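Local structure of geranyltranstransferase (Stenotrophomonas maltophilia, 7LBJ) at residues D20-Q25 with A77-E82; A29-A34 with R39-M44; M44-L49 with H110-E115. The protein probably catalyses magnesium-dependent, head-to-tail condensation of isoprenoid diphosphates, building farnesyl diphosphate or a longer-chain product. One frame throughout, in Å; residues are numbered along the deposited sequence. Where two conformers were deposited one is given.

Contact 1. Residues D20-Q25 with A77-E82; sequences DRIESQ and AAMSVE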
ATOM      1  N   ASP A  20     -17.846   6.438  17.181  1.00 17.58           N
ATOM      2  CA  ASP A  20     -17.263   7.705  17.618  1.00 17.26           C
ATOM      3  C   ASP A  20     -15.761   7.579  17.796  1.00 19.02           C
ATOM      4  O   ASP A  20     -15.005   8.480  17.418  1.00 17.59           O
ATOM      5  CB  ASP A  20     -17.899   8.162  18.928  1.00 19.94           C
ATOM      6  CG  ASP A  20     -19.335   8.584  18.753  1.00 27.02           C
ATOM      7  OD1 ASP A  20     -19.714   8.900  17.603  1.00 27.98           O
ATOM      8  OD2 ASP A  20     -20.071   8.626  19.768  1.00 31.31           O
ATOM      9  N   ARG A  21     -15.319   6.468  18.383  1.00 16.91           N
ATOM     10  CA  ARG A  21     -13.902   6.263  18.644  1.00 19.46           C
ATOM     11  C   ARG A  21     -13.109   6.244  17.343  1.00 18.64           C
ATOM     12  O   ARG A  21     -12.066   6.903  17.232  1.00 18.04           O
ATOM     13  CB  ARG A  21     -13.707   4.960  19.425  1.00 20.46           C
ATOM     14  CG  ARG A  21     -12.266   4.668  19.724  1.00 23.41           C
ATOM     15  CD  ARG A  21     -12.076   3.487  20.657  1.00 19.71           C
ATOM     16  NE  ARG A  21     -10.682   3.456  21.087  1.00 19.68           N
ATOM     17  CZ  ARG A  21     -10.232   4.019  22.195  1.00 27.07           C
ATOM     18  NH1 ARG A  21     -11.056   4.606  23.056  1.00 26.65           N
ATOM     19  NH2 ARG A  21      -8.921   4.012  22.440  1.00 23.39           N
ATOM     20  N   ILE A  22     -13.584   5.490  16.344  1.00 15.18           N
ATOM     21  CA  ILE A  22     -12.813   5.389  15.103  1.00 17.00           C
ATOM     22  C   ILE A  22     -12.812   6.722  14.346  1.00 15.71           C
ATOM     23  O   ILE A  22     -11.804   7.085  13.712  1.00 15.57           O
ATOM     24  CB  ILE A  22     -13.311   4.202  14.242  1.00 15.15           C
ATOM     25  CG1 ILE A  22     -12.197   3.719  13.281  1.00 16.16           C
ATOM     26  CG2 ILE A  22     -14.575   4.537  13.443  1.00 15.77           C
ATOM     27  CD1 ILE A  22     -11.014   3.083  13.994  1.00 16.19           C
ATOM     28  N   GLU A  23     -13.899   7.494  14.430  1.00 15.74           N
ATOM     29  CA  GLU A  23     -13.900   8.828  13.840  1.00 13.67           C
ATOM     30  C   GLU A  23     -12.804   9.699  14.452  1.00 18.64           C
ATOM     31  O   GLU A  23     -12.051  10.377  13.734  1.00 18.52           O
ATOM     32  CB  GLU A  23     -15.267   9.479  14.029  1.00 16.25           C
ATOM     33  CG  GLU A  23     -15.477  10.710  13.173  1.00 20.20           C
ATOM     34  CD  GLU A  23     -15.646  10.372  11.701  1.00 19.49           C
ATOM     35  OE1 GLU A  23     -16.124   9.256  11.389  1.00 18.82           O
ATOM     36  OE2 GLU A  23     -15.298  11.229  10.858  1.00 21.06           O
ATOM     37  N   SER A  24     -12.702   9.691  15.782  1.00 16.12           N
ATOM     38  CA  SER A  24     -11.708  10.523  16.457  0.55 19.16           C
ATOM     39  C   SER A  24     -10.292  10.031  16.180  1.00 16.89           C
ATOM     40  O   SER A  24      -9.362  10.837  16.035  1.00 18.63           O
ATOM     41  CB  SER A  24     -11.978  10.538  17.960  0.55 19.51           C
ATOM     42  OG  SER A  24     -10.977  11.265  18.645  0.55 21.50           O
ATOM     43  N   GLN A  25     -10.110   8.707  16.130  1.00 16.87           N
ATOM     44  CA  GLN A  25      -8.789   8.139  15.897  1.00 20.08           C
ATOM     45  C   GLN A  25      -8.309   8.452  14.487  1.00 19.45           C
ATOM     46  O   GLN A  25      -7.151   8.835  14.283  1.00 18.50           O
ATOM     47  CB  GLN A  25      -8.822   6.627  16.129  1.00 17.47           C
ATOM     48  CG  GLN A  25      -8.960   6.239  17.589  1.00 20.29           C
ATOM     49  CD  GLN A  25      -7.644   6.332  18.326  1.00 25.82           C
ATOM     50  OE1 GLN A  25      -6.595   6.053  17.759  1.00 25.01           O
ATOM     51  NE2 GLN A  25      -7.693   6.713  19.599  1.00 26.68           N
ATOM     52  N   ALA A  77      -5.378  -1.632  14.375  1.00 13.56           N
ATOM     53  CA  ALA A  77      -5.961  -2.625  13.478  1.00 13.07           C
ATOM     54  C   ALA A  77      -7.270  -2.119  12.905  1.00 13.22           C
ATOM     55  O   ALA A  77      -7.535  -2.289  11.707  1.00 13.18           O
ATOM     56  CB  ALA A  77      -6.188  -3.955  14.201  1.00 16.40           C
ATOM     57  N   ALA A  78      -8.099  -1.509  13.750  1.00 12.81           N
ATOM     58  CA  ALA A  78      -9.401  -1.013  13.301  1.00 13.03           C
ATOM     59  C   ALA A  78      -9.244   0.096  12.270  1.00 13.70           C
ATOM     60  O   ALA A  78      -9.945   0.109  11.248  1.00 13.82           O
ATOM     61  CB  ALA A  78     -10.229  -0.534  14.497  1.00 14.15           C
ATOM     62  N   MET A  79      -8.311   1.023  12.495  1.00 12.08           N
ATOM     63  CA  MET A  79      -8.074   2.044  11.480  1.00 12.48           C
ATOM     64  C   MET A  79      -7.535   1.432  10.192  1.00 13.31           C
ATOM     65  O   MET A  79      -7.920   1.847   9.088  1.00 11.79           O
ATOM     66  CB  MET A  79      -7.100   3.102  12.009  1.00 13.96           C
ATOM     67  CG  MET A  79      -7.718   4.040  13.017  1.00 16.07           C
ATOM     68  SD  MET A  79      -6.608   5.432  13.381  1.00 18.21           S
ATOM     69  CE  MET A  79      -5.456   4.606  14.462  1.00 16.87           C
ATOM     70  N   SER A  80      -6.636   0.461  10.298  1.00 12.88           N
ATOM     71  CA  SER A  80      -5.984  -0.038   9.088  1.00 10.05           C
ATOM     72  C   SER A  80      -7.005  -0.646   8.125  1.00 12.07           C
ATOM     73  O   SER A  80      -6.903  -0.462   6.908  1.00  9.82           O
ATOM     74  CB  SER A  80      -4.891  -1.056   9.434  1.00 14.87           C
ATOM     75  OG  SER A  80      -5.446  -2.319   9.785  1.00 15.47           O
ATOM     76  N   VAL A  81      -8.024  -1.340   8.647  1.00 12.25           N
ATOM     77  CA  VAL A  81      -8.931  -1.980   7.700  1.00 11.53           C
ATOM     78  C   VAL A  81      -9.851  -0.951   7.071  1.00 14.46           C
ATOM     79  O   VAL A  81     -10.261  -1.119   5.913  1.00 12.67           O
ATOM     80  CB  VAL A  81      -9.723  -3.143   8.341  1.00 10.70           C
ATOM     81  CG1 VAL A  81      -8.773  -4.265   8.743  1.00 12.55           C
ATOM     82  CG2 VAL A  81     -10.544  -2.663   9.548  1.00 12.92           C
ATOM     83  N   GLU A  82     -10.194   0.120   7.805  1.00 13.76           N
ATOM     84  CA  GLU A  82     -11.026   1.173   7.223  1.00 13.05           C
ATOM     85  C   GLU A  82     -10.250   1.976   6.189  1.00 15.41           C
ATOM     86  O   GLU A  82     -10.832   2.404   5.182  1.00 13.02           O
ATOM     87  CB  GLU A  82     -11.579   2.096   8.323  1.00 12.91           C
ATOM     88  CG  GLU A  82     -12.650   3.092   7.867  1.00 14.20           C
ATOM     89  CD  GLU A  82     -13.961   2.434   7.436  1.00 15.59           C
ATOM     90  OE1 GLU A  82     -14.063   1.192   7.474  1.00 18.10           O
ATOM     91  OE2 GLU A  82     -14.907   3.160   7.056  1.00 19.51           O
TER
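Ile22 and Met79 illustrate how two steeply crossed helices can meet through very few side chains. The axes of segments 20-25 and 77-82 cross at 77° and come within 10.3 Å, a gap spanned by the ends of these two residues. The tight part lies around the end of Ile22. Its CG1 branch stands anti to the backbone N (chi1 -156°), and this carries CD1 across the gap to lie 3.6 Å from Met79 CG. The same methyl rests 3.7 Å from Ala78 CB, so one carbon meets two successive residues of the opposite helix, while Ile22 and Met79 run alongside one another, pointing opposite ways. Next to this point Met79 runs at about a right angle to Gln25. Its SD sits 3.7 Å from Gln25 CB and 3.6 Å from Gln25 O.

The open side begins at the end of partly exposed Gln25, where a bend at chi3 (-77°) brings Met79 CE within 3.8 Å of Gln25 OE1; Asp20 and Ser24 are exposed. Charged groups lie off the apolar patch: Glu23 and Glu82 both form salt bridges to Arg54, and Arg21 pairs with Asp75. In the all-helical prenyl synthase fold this crossing lays the N-terminal helix over helix 75-92, with Tyr61 of helix 55-65 also touching Ile22. The chemistry is mostly apolar, with the Gln25 oxygens bordering the thioether, so the fit probably rests on shape more than on directional bonds, which lie in the flanking salt bridges and from Gly50 N to Glu23.

Contact 2. Residues A29-A34 with R39-M44; sequences ALPSPA and RLHQAM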
ATOM      1  N   ALA A  29      -5.116  10.593  13.200  1.00 19.65           N
ATOM      2  CA  ALA A  29      -4.103   9.835  12.457  1.00 21.17           C
ATOM      3  C   ALA A  29      -3.792  10.389  11.070  1.00 22.45           C
ATOM      4  O   ALA A  29      -2.738  10.054  10.513  1.00 20.92           O
ATOM      5  CB  ALA A  29      -4.539   8.378  12.283  1.00 21.78           C
ATOM      6  N   LEU A  30      -4.649  11.190  10.510  1.00 21.96           N
ATOM      7  CA  LEU A  30      -4.406  11.706   9.173  1.00 21.27           C
ATOM      8  C   LEU A  30      -3.746  13.082   9.214  1.00 23.28           C
ATOM      9  O   LEU A  30      -3.995  13.873  10.130  1.00 23.71           O
ATOM     10  CB  LEU A  30      -5.726  11.801   8.406  1.00 18.20           C
ATOM     11  CG  LEU A  30      -6.348  10.452   8.078  1.00 17.79           C
ATOM     12  CD1 LEU A  30      -7.762  10.703   7.621  1.00 20.75           C
ATOM     13  CD2 LEU A  30      -5.545   9.749   6.986  1.00 19.14           C
ATOM     14  N   PRO A  31      -2.917  13.401   8.211  1.00 22.48           N
ATOM     15  CA  PRO A  31      -2.272  14.720   8.173  1.00 26.97           C
ATOM     16  C   PRO A  31      -3.289  15.847   8.099  1.00 30.12           C
ATOM     17  O   PRO A  31      -4.391  15.688   7.570  1.00 23.92           O
ATOM     18  CB  PRO A  31      -1.422  14.670   6.899  1.00 29.13           C
ATOM     19  CG  PRO A  31      -1.336  13.212   6.523  1.00 30.92           C
ATOM     20  CD  PRO A  31      -2.591  12.581   7.030  1.00 26.69           C
ATOM     21  N   SER A  32      -2.896  17.004   8.625  1.00 27.97           N
ATOM     22  CA  SER A  32      -3.787  18.150   8.667  1.00 27.55           C
ATOM     23  C   SER A  32      -3.995  18.718   7.269  1.00 28.34           C
ATOM     24  O   SER A  32      -3.062  18.756   6.466  1.00 30.49           O
ATOM     25  CB  SER A  32      -3.221  19.248   9.572  1.00 38.15           C
ATOM     26  OG  SER A  32      -3.719  20.524   9.179  1.00 36.46           O
ATOM     27  N   PRO A  33      -5.197  19.205   6.961  1.00 28.54           N
ATOM     28  CA  PRO A  33      -5.414  19.867   5.668  1.00 31.02           C
ATOM     29  C   PRO A  33      -4.640  21.163   5.513  1.00 35.50           C
ATOM     30  O   PRO A  33      -4.538  21.673   4.389  1.00 36.64           O
ATOM     31  CB  PRO A  33      -6.927  20.114   5.660  1.00 31.32           C
ATOM     32  CG  PRO A  33      -7.276  20.235   7.120  1.00 37.04           C
ATOM     33  CD  PRO A  33      -6.391  19.249   7.821  1.00 32.27           C
ATOM     34  N   ALA A  34      -4.085  21.713   6.592  1.00 36.64           N
ATOM     35  CA  ALA A  34      -3.298  22.931   6.473  1.00 41.62           C
ATOM     36  C   ALA A  34      -1.828  22.671   6.169  1.00 43.02           C
ATOM     37  O   ALA A  34      -1.144  23.587   5.702  1.00 44.45           O
ATOM     38  CB  ALA A  34      -3.423  23.771   7.747  1.00 44.42           C
ATOM     39  N   ARG A  39      -3.872  19.836  -0.753  1.00 24.18           N
ATOM     40  CA  ARG A  39      -4.913  19.186  -1.537  1.00 27.79           C
ATOM     41  C   ARG A  39      -4.910  17.678  -1.311  1.00 25.28           C
ATOM     42  O   ARG A  39      -5.974  17.056  -1.158  1.00 21.34           O
ATOM     43  CB  ARG A  39      -4.709  19.536  -3.005  1.00 27.18           C
ATOM     44  CG  ARG A  39      -5.868  19.302  -3.895  1.00 28.30           C
ATOM     45  CD  ARG A  39      -5.597  19.981  -5.221  1.00 34.62           C
ATOM     46  NE  ARG A  39      -6.598  19.628  -6.214  1.00 30.14           N
ATOM     47  CZ  ARG A  39      -7.819  20.137  -6.258  1.00 32.01           C
ATOM     48  NH1 ARG A  39      -8.228  21.042  -5.380  1.00 35.82           N
ATOM     49  NH2 ARG A  39      -8.658  19.721  -7.202  1.00 34.12           N
ATOM     50  N   LEU A  40      -3.718  17.071  -1.274  1.00 20.94           N
ATOM     51  CA  LEU A  40      -3.623  15.645  -0.977  1.00 18.46           C
ATOM     52  C   LEU A  40      -4.197  15.324   0.400  1.00 15.85           C
ATOM     53  O   LEU A  40      -4.946  14.354   0.566  1.00 16.50           O
ATOM     54  CB  LEU A  40      -2.167  15.192  -1.060  1.00 16.54           C
ATOM     55  CG  LEU A  40      -1.966  13.734  -0.658  1.00 15.48           C
ATOM     56  CD1 LEU A  40      -2.600  12.818  -1.699  1.00 15.36           C
ATOM     57  CD2 LEU A  40      -0.478  13.424  -0.478  1.00 18.19           C
ATOM     58  N   HIS A  41      -3.815  16.102   1.411  1.00 17.29           N
ATOM     59  CA  HIS A  41      -4.297  15.819   2.760  1.00 20.33           C
ATOM     60  C   HIS A  41      -5.796  16.017   2.862  1.00 19.52           C
ATOM     61  O   HIS A  41      -6.477  15.227   3.517  1.00 18.10           O
ATOM     62  CB  HIS A  41      -3.580  16.706   3.767  1.00 19.30           C
ATOM     63  CG  HIS A  41      -2.116  16.440   3.832  1.00 27.69           C
ATOM     64  ND1 HIS A  41      -1.190  17.405   4.174  1.00 26.81           N
ATOM     65  CD2 HIS A  41      -1.414  15.312   3.578  1.00 24.71           C
ATOM     66  CE1 HIS A  41       0.018  16.875   4.149  1.00 29.80           C
ATOM     67  NE2 HIS A  41      -0.088  15.609   3.781  1.00 27.94           N
ATOM     68  N   GLN A  42      -6.320  17.078   2.236  1.00 18.89           N
ATOM     69  CA  GLN A  42      -7.760  17.313   2.247  1.00 22.50           C
ATOM     70  C   GLN A  42      -8.494  16.156   1.593  1.00 23.26           C
ATOM     71  O   GLN A  42      -9.538  15.706   2.087  1.00 18.60           O
ATOM     72  CB  GLN A  42      -8.083  18.621   1.518  1.00 20.28           C
ATOM     73  CG  GLN A  42      -7.697  19.865   2.259  1.00 29.67           C
ATOM     74  CD  GLN A  42      -7.738  21.103   1.366  1.00 38.51           C
ATOM     75  OE1 GLN A  42      -8.403  21.109   0.325  1.00 36.78           O
ATOM     76  NE2 GLN A  42      -7.002  22.145   1.758  1.00 40.82           N
ATOM     77  N   ALA A  43      -7.943  15.647   0.487  1.00 20.97           N
ATOM     78  CA  ALA A  43      -8.606  14.576  -0.246  1.00 20.15           C
ATOM     79  C   ALA A  43      -8.544  13.264   0.518  1.00 17.66           C
ATOM     80  O   ALA A  43      -9.495  12.476   0.483  1.00 16.70           O
ATOM     81  CB  ALA A  43      -7.973  14.425  -1.624  1.00 17.48           C
ATOM     82  N   MET A  44      -7.421  12.998   1.189  1.00 14.40           N
ATOM     83  CA  MET A  44      -7.346  11.823   2.045  1.00 14.69           C
ATOM     84  C   MET A  44      -8.430  11.864   3.121  1.00 15.85           C
ATOM     85  O   MET A  44      -9.128  10.869   3.359  1.00 16.21           O
ATOM     86  CB  MET A  44      -5.954  11.739   2.671  1.00 16.99           C
ATOM     87  CG  MET A  44      -4.851  11.371   1.661  1.00 14.67           C
ATOM     88  SD  MET A  44      -3.205  11.625   2.383  1.00 17.11           S
ATOM     89  CE  MET A  44      -3.141  10.295   3.590  1.00 17.65           C
TER
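Pro31 lies across the imidazole of His41, and this CH-pi contact is the centre of the apolar group of interactions. Pro31 CB stands 3.5 Å from the centroid of the His41 ring and 14° off the normal, almost squarely over one face. Pro31 CG is 3.6 Å from His41 CD2. With His41 CG anti to the carbonyl carbon (chi1 -64°), the ring is laid beside the linker under Pro31, which it crosses at about a right angle. Farther along helix 38-46, Met44 bends at chi3 (70°) so that its CE lies 4.2 Å from both Pro31 CD and Leu30 CD2. At the other end, Pro33 CB packs 3.5 Å from Gln42 CG.

The setting is a proline-rich linker that runs outward from helix 11-29, and helix 38-46 then returns alongside it. The second subunit borders this helix, its Ala164 meeting Leu40 and its Ala156 meeting His41 and Met44.

Polar interactions shape the linker itself. Ser32 OG accepts from Ala34 N at 2.9 Å, closing an ST turn across Pro33. His41 ND1 is hydrogen-bonded to the Glu35 carbonyl, which fixes the ring's rotation beneath Pro31, and Glu35 in turn binds Ser32 N through OE2.

Contact 3. Residues M44-L49 with H110-E115; sequences MRYSVL and HVAFDE. With EDO (1,2-ethanediol), chain D.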
ATOM      1  N   MET A  44      -7.421  12.998   1.189  1.00 14.40           N
ATOM      2  CA  MET A  44      -7.346  11.823   2.045  1.00 14.69           C
ATOM      3  C   MET A  44      -8.430  11.864   3.121  1.00 15.85           C
ATOM      4  O   MET A  44      -9.128  10.869   3.359  1.00 16.21           O
ATOM      5  CB  MET A  44      -5.954  11.739   2.671  1.00 16.99           C
ATOM      6  CG  MET A  44      -4.851  11.371   1.661  1.00 14.67           C
ATOM      7  SD  MET A  44      -3.205  11.625   2.383  1.00 17.11           S
ATOM      8  CE  MET A  44      -3.141  10.295   3.590  1.00 17.65           C
ATOM      9  N   ARG A  45      -8.591  13.015   3.778  1.00 15.45           N
ATOM     10  CA  ARG A  45      -9.597  13.129   4.832  1.00 17.25           C
ATOM     11  C   ARG A  45     -11.000  13.050   4.264  1.00 16.20           C
ATOM     12  O   ARG A  45     -11.869  12.390   4.844  1.00 18.15           O
ATOM     13  CB  ARG A  45      -9.421  14.441   5.593  1.00 16.13           C
ATOM     14  CG  ARG A  45      -8.198  14.456   6.468  1.00 17.34           C
ATOM     15  CD  ARG A  45      -7.881  15.851   7.005  1.00 23.96           C
ATOM     16  NE  ARG A  45      -7.027  15.660   8.162  1.00 25.05           N
ATOM     17  CZ  ARG A  45      -7.476  15.489   9.399  1.00 23.00           C
ATOM     18  NH1 ARG A  45      -8.730  15.756   9.723  1.00 24.42           N
ATOM     19  NH2 ARG A  45      -6.640  15.050  10.335  1.00 26.32           N
ATOM     20  N   TYR A  46     -11.241  13.738   3.143  1.00 16.47           N
ATOM     21  CA  TYR A  46     -12.546  13.688   2.492  1.00 16.21           C
ATOM     22  C   TYR A  46     -12.959  12.257   2.194  1.00 19.65           C
ATOM     23  O   TYR A  46     -14.158  11.927   2.223  1.00 16.37           O
ATOM     24  CB  TYR A  46     -12.498  14.503   1.203  1.00 18.49           C
ATOM     25  CG  TYR A  46     -13.795  14.610   0.441  1.00 19.82           C
ATOM     26  CD1 TYR A  46     -14.759  15.545   0.802  1.00 21.92           C
ATOM     27  CD2 TYR A  46     -14.052  13.800  -0.658  1.00 22.85           C
ATOM     28  CE1 TYR A  46     -15.952  15.665   0.093  1.00 25.27           C
ATOM     29  CE2 TYR A  46     -15.259  13.910  -1.374  1.00 23.04           C
ATOM     30  CZ  TYR A  46     -16.199  14.846  -0.994  1.00 28.98           C
ATOM     31  OH  TYR A  46     -17.392  14.962  -1.708  1.00 25.98           O
ATOM     32  N   SER A  47     -11.981  11.401   1.895  1.00 15.70           N
ATOM     33  CA  SER A  47     -12.235  10.024   1.504  1.00 16.49           C
ATOM     34  C   SER A  47     -12.461   9.082   2.676  1.00 18.31           C
ATOM     35  O   SER A  47     -12.830   7.928   2.441  1.00 18.87           O
ATOM     36  CB  SER A  47     -11.047   9.490   0.671  1.00 16.18           C
ATOM     37  OG  SER A  47     -10.810  10.314  -0.458  1.00 18.17           O
ATOM     38  N   VAL A  48     -12.214   9.493   3.924  1.00 16.89           N
ATOM     39  CA  VAL A  48     -12.424   8.514   4.984  1.00 16.32           C
ATOM     40  C   VAL A  48     -13.158   9.077   6.201  1.00 20.24           C
ATOM     41  O   VAL A  48     -13.820   8.320   6.919  1.00 19.09           O
ATOM     42  CB  VAL A  48     -11.089   7.843   5.377  1.00 25.33           C
ATOM     43  CG1 VAL A  48     -10.257   8.747   6.175  1.00 20.82           C
ATOM     44  CG2 VAL A  48     -11.352   6.551   6.143  1.00 22.90           C
ATOM     45  N   LEU A  49     -13.108  10.393   6.424  1.00 16.07           N
ATOM     46  CA  LEU A  49     -13.816  10.953   7.566  1.00 18.60           C
ATOM     47  C   LEU A  49     -15.277  11.219   7.203  1.00 23.13           C
ATOM     48  O   LEU A  49     -15.667  11.227   6.030  1.00 22.87           O
ATOM     49  CB  LEU A  49     -13.152  12.249   8.071  1.00 20.18           C
ATOM     50  CG  LEU A  49     -11.670  12.116   8.502  1.00 15.33           C
ATOM     51  CD1 LEU A  49     -11.077  13.412   9.014  1.00 21.40           C
ATOM     52  CD2 LEU A  49     -11.509  11.009   9.535  1.00 17.33           C
ATOM     53  N   HIS A 110     -12.601  12.115  -6.787  1.00 19.41           N
ATOM     54  CA  HIS A 110     -12.047  12.681  -8.013  1.00 20.20           C
ATOM     55  C   HIS A 110     -12.930  13.787  -8.591  1.00 24.06           C
ATOM     56  O   HIS A 110     -12.422  14.643  -9.333  1.00 21.03           O
ATOM     57  CB  HIS A 110     -11.817  11.583  -9.065  1.00 23.23           C
ATOM     58  CG  HIS A 110     -13.082  10.991  -9.599  1.00 20.91           C
ATOM     59  ND1 HIS A 110     -13.722   9.931  -8.992  1.00 23.62           N
ATOM     60  CD2 HIS A 110     -13.837  11.320 -10.676  1.00 23.15           C
ATOM     61  CE1 HIS A 110     -14.821   9.638  -9.672  1.00 22.22           C
ATOM     62  NE2 HIS A 110     -14.909  10.463 -10.697  1.00 24.19           N
ATOM     63  N   VAL A 111     -14.229  13.804  -8.256  1.00 21.05           N
ATOM     64  CA  VAL A 111     -15.085  14.928  -8.633  1.00 23.57           C
ATOM     65  C   VAL A 111     -14.848  16.118  -7.707  1.00 22.85           C
ATOM     66  O   VAL A 111     -14.729  17.259  -8.164  1.00 26.69           O
ATOM     67  CB  VAL A 111     -16.568  14.501  -8.638  1.00 23.66           C
ATOM     68  CG1 VAL A 111     -17.476  15.684  -9.015  1.00 27.53           C
ATOM     69  CG2 VAL A 111     -16.792  13.362  -9.599  1.00 26.60           C
ATOM     70  N   ALA A 112     -14.764  15.877  -6.395  1.00 23.07           N
ATOM     71  CA  ALA A 112     -14.502  16.967  -5.459  1.00 23.72           C
ATOM     72  C   ALA A 112     -13.139  17.601  -5.692  1.00 25.83           C
ATOM     73  O   ALA A 112     -12.968  18.807  -5.474  1.00 24.96           O
ATOM     74  CB  ALA A 112     -14.604  16.458  -4.019  1.00 21.89           C
ATOM     75  N   PHE A 113     -12.151  16.803  -6.108  1.00 21.40           N
ATOM     76  CA  PHE A 113     -10.801  17.296  -6.319  1.00 22.11           C
ATOM     77  C   PHE A 113     -10.488  17.129  -7.795  1.00 27.74           C
ATOM     78  O   PHE A 113     -10.986  17.903  -8.623  1.00 26.28           O
ATOM     79  CB  PHE A 113      -9.826  16.585  -5.365  1.00 18.86           C
ATOM     80  CG  PHE A 113     -10.103  16.889  -3.911  1.00 20.12           C
ATOM     81  CD1 PHE A 113     -11.059  16.165  -3.207  1.00 21.03           C
ATOM     82  CD2 PHE A 113      -9.455  17.935  -3.270  1.00 27.46           C
ATOM     83  CE1 PHE A 113     -11.342  16.462  -1.875  1.00 19.96           C
ATOM     84  CE2 PHE A 113      -9.735  18.233  -1.935  1.00 24.39           C
ATOM     85  CZ  PHE A 113     -10.675  17.499  -1.247  1.00 21.87           C
ATOM     86  N   ASP A 114      -9.671  16.144  -8.171  1.00 22.55           N
ATOM     87  CA  ASP A 114      -9.414  15.796  -9.564  1.00 23.82           C
ATOM     88  C   ASP A 114      -8.876  14.375  -9.560  1.00 22.18           C
ATOM     89  O   ASP A 114      -8.646  13.788  -8.500  1.00 18.86           O
ATOM     90  CB  ASP A 114      -8.444  16.775 -10.236  1.00 27.05           C
ATOM     91  CG  ASP A 114      -7.181  16.985  -9.428  1.00 25.98           C
ATOM     92  OD1 ASP A 114      -6.437  16.015  -9.224  1.00 22.95           O
ATOM     93  OD2 ASP A 114      -6.936  18.121  -8.986  1.00 35.82           O
ATOM     94  N   GLU A 115      -8.701  13.803 -10.752  1.00 20.03           N
ATOM     95  CA  GLU A 115      -8.305  12.395 -10.790  1.00 20.42           C
ATOM     96  C   GLU A 115      -6.912  12.181 -10.210  1.00 17.01           C
ATOM     97  O   GLU A 115      -6.674  11.188  -9.511  1.00 16.63           O
ATOM     98  CB  GLU A 115      -8.383  11.855 -12.218  1.00 23.84           C
ATOM     99  CG  GLU A 115      -9.816  11.689 -12.693  1.00 27.18           C
ATOM    100  CD  GLU A 115      -9.890  11.386 -14.173  1.00 29.23           C
ATOM    101  OE1 GLU A 115      -9.168  10.479 -14.623  1.00 28.71           O
ATOM    102  OE2 GLU A 115     -10.663  12.064 -14.876  1.00 37.42           O
TER
HETATM  103  C1  EDO D 302     -13.523  14.431 -12.483  1.00 39.52           C
HETATM  104  O1  EDO D 302     -12.881  13.576 -13.441  1.00 42.33           O
HETATM  105  C2  EDO D 302     -12.713  15.710 -12.301  1.00 38.11           C
HETATM  106  O2  EDO D 302     -13.156  16.414 -11.125  1.00 41.80           O
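Arg45 O is gripped by two backbone donors, Leu49 N at 2.8 Å and Val48 N at 3.1 Å, near the C-terminal part of helix 38-46 in this all-helical prenyl synthase fold. One residue on, Tyr46 projects from the helix toward the short helix 109-112 and carries the whole contact from its side. With CG anti to the backbone N (chi1 -177°), its ring reaches across to Ala112 and Phe113.

Phe113 turns an edge toward the tyrosine face in an offset edge-to-face pair: the centroids are 5.7 Å apart and the planes meet at 72°. The touching atom is Phe113 CE1, 3.8 Å from Tyr46 CB and equally near its CG, so the phenylalanine edge enters at the root of the tyrosine ring. Ala112 meets the far end instead. Its CB lies 3.7 Å from Tyr46 CE2. That methyl makes an off-centre CH-pi contact, its line to the ring centroid 30° off the normal. Beyond it the phenol OH bonds to the carbonyl of Pro107, which fixes the hydroxyl end while Phe113 borders the root.

The contact is small and lies at the surface. Around Phe113 the chain leaves one helix and starts the next, with Asp114 as N-cap, its OD1 accepting from Thr117 N. Near the carbonyls that close helix 109-112, a 1,2-ethanediol, probably from the crystallisation liquor, donates from O2 to His110 O at 2.6 Å.

From the N terminus, helix 11-29 enters contact 1 first, but that loop closes only when helix 75-92 arrives, more than fifty residues later. Within that span contact 2 closes a much shorter loop, bringing helix 38-46 back against the linker 29-34. Contact 3 opens at the end of the same helix, sharing Met44, and closes at 110-115, so it follows contact 2 in series and crosses contact 1. The three are joined laterally: Met79 SD touches Ala29 CB, Arg45 probably hydrogen-bonds the carbonyls of Leu30 and Pro31, and Val48 packs on Glu82. They tie helix 11-29 to helix 75-92, the linker to helix 38-46, and the end of that helix to the chain around helix 109-112.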